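Local coordinates for tudor domain-containing protein 1 (Homo sapiens, PDB 5M9N) that binds peptides carrying symmetrically dimethylated arginine through its extended Tudor domains and probably helps piRNA-guided silencing of transposable elements in the male germline, at residues 62-65 and 66-70. Sequence-based numbering, arbitrary orientation.
Sequences AELQ and ASLSK
The flat peptide carbonyl of Glu63 receives Ser67 from both of its faces, Glu63 O accepting hydrogen bonds from Ser67 N and Ser67 OG. Ser67 N, 3.0 Å from Glu63 O, lies 21° off the carbonyl plane on one face. On the other face stands the hydroxyl, with Ser67 OG 3.2 Å from Glu63 O and tilted 34° from the plane. The serine torsion explains this second grip: OG is turned opposite its own carbonyl carbon (chi1 -60°), which directs the oxygen back toward the preceding turn.

The remaining backbone bonds follow the i to i+4 pattern of an alpha helix. Ala66 N is 3.0 Å from Ala62 O, and Ser69 N is 3.1 Å from Gln65 O. Leu68 N makes the shortest of the set, 2.8 Å to Leu64 O.

On the apolar side, Leu64 and Leu68 meet one turn apart, their side chains slanting across each other. The branch carbon Leu64 CG is 3.9 Å from Leu68 CD1, and Leu64 CD1 is 4.1 Å from the same methyl, so a single methyl of Leu68 carries the leucine pair. Both leucines are buried: they touch Arg101 on strand 99-109 of the five-stranded Tudor barrel, Leu64 also reaches Asp119 and Leu141, and Leu68 also rests on Leu138. Gln65 leans on Tyr100 of the same strand.

These contacts belong to helix 58-73, the helix connecting the Tudor barrel to the sheet containing strands 36-44 and 49-54, as in the extended Tudor fold. Chemically, the contact has an apolar and a polar component: burial of both leucines against Arg101 and the loop residues is consistent with apolar packing that helps hold the helix on the Tudor domain, while the serine hydroxyl finds an acceptor within the helix itself, in a carbonyl that already accepts a main-chain bond.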
loop_
_atom_site.group_PDB
_atom_site.type_symbol
_atom_site.label_atom_id
_atom_site.label_comp_id
_atom_site.label_asym_id
_atom_site.label_seq_id
_atom_site.Cartn_x
_atom_site.Cartn_y
_atom_site.Cartn_z
ATOM N N ALA A 62 -11.436 -4.888 -7.087
ATOM C CA ALA A 62 -11.723 -4.925 -8.506
ATOM C C ALA A 62 -12.975 -4.128 -8.755
ATOM O O ALA A 62 -13.105 -3.515 -9.781
ATOM C CB ALA A 62 -11.905 -6.364 -9.007
ATOM N N GLU A 63 -13.883 -4.160 -7.797
ATOM C CA GLU A 63 -15.123 -3.380 -7.828
ATOM C C GLU A 63 -14.843 -1.862 -7.776
ATOM O O GLU A 63 -15.408 -1.074 -8.545
ATOM C CB GLU A 63 -16.014 -3.823 -6.662
ATOM C CG GLU A 63 -17.022 -2.805 -6.143
ATOM C CD GLU A 63 -18.229 -3.436 -5.465
ATOM O OE1 GLU A 63 -18.208 -4.660 -5.124
ATOM O OE2 GLU A 63 -19.227 -2.688 -5.292
ATOM N N LEU A 64 -13.948 -1.482 -6.878
ATOM C CA LEU A 64 -13.534 -0.063 -6.758
ATOM C C LEU A 64 -12.947 0.420 -8.052
ATOM O O LEU A 64 -13.309 1.463 -8.565
ATOM C CB LEU A 64 -12.517 0.077 -5.635
ATOM C CG LEU A 64 -11.900 1.449 -5.412
ATOM C CD1 LEU A 64 -12.971 2.491 -5.145
ATOM C CD2 LEU A 64 -10.941 1.357 -4.249
ATOM N N GLN A 65 -12.004 -0.339 -8.562
ATOM C CA GLN A 65 -11.359 -0.057 -9.827
ATOM C C GLN A 65 -12.336 0.066 -10.992
ATOM O O GLN A 65 -12.144 0.904 -11.853
ATOM C CB GLN A 65 -10.322 -1.136 -10.142
ATOM C CG GLN A 65 -9.218 -1.261 -9.067
ATOM C CD GLN A 65 -8.373 -0.004 -9.005
ATOM O OE1 GLN A 65 -7.815 0.376 -10.029
ATOM N NE2 GLN A 65 -8.306 0.661 -7.834
ATOM N N ALA A 66 -13.399 -0.748 -11.014
ATOM C CA ALA A 66 -14.436 -0.569 -12.036
ATOM C C ALA A 66 -15.171 0.757 -11.842
ATOM O O ALA A 66 -15.456 1.459 -12.817
ATOM C CB ALA A 66 -15.426 -1.729 -11.989
ATOM N N SER A 67 -15.493 1.087 -10.590
ATOM C CA SER A 67 -16.183 2.339 -10.317
ATOM C C SER A 67 -15.328 3.539 -10.658
ATOM O O SER A 67 -15.817 4.563 -11.167
ATOM C CB SER A 67 -16.558 2.429 -8.865
ATOM O OG SER A 67 -17.393 1.384 -8.527
ATOM N N LEU A 68 -14.043 3.414 -10.374
ATOM C CA LEU A 68 -13.095 4.521 -10.628
ATOM C C LEU A 68 -12.983 4.810 -12.144
ATOM O O LEU A 68 -12.898 5.941 -12.563
ATOM C CB LEU A 68 -11.728 4.184 -10.031
ATOM C CG LEU A 68 -11.523 4.567 -8.567
ATOM C CD1 LEU A 68 -10.289 3.868 -7.984
ATOM C CD2 LEU A 68 -11.396 6.088 -8.407
ATOM N N SER A 69 -12.965 3.734 -12.923
ATOM C CA SER A 69 -12.861 3.776 -14.372
ATOM C C SER A 69 -14.114 4.406 -14.938
ATOM O O SER A 69 -14.045 5.282 -15.780
ATOM C CB SER A 69 -12.746 2.335 -14.902
ATOM O OG SER A 69 -12.949 2.332 -16.310
ATOM N N LYS A 70 -15.266 3.981 -14.450
ATOM C CA LYS A 70 -16.514 4.561 -14.880
ATOM C C LYS A 70 -16.622 6.051 -14.575
ATOM O O LYS A 70 -17.072 6.837 -15.405
ATOM C CB LYS A 70 -17.645 3.823 -14.192
ATOM C CG LYS A 70 -19.004 4.302 -14.638
ATOM C CD LYS A 70 -20.082 3.436 -14.040
ATOM C CE LYS A 70 -21.465 3.963 -14.421
ATOM N NZ LYS A 70 -22.539 3.130 -13.781
#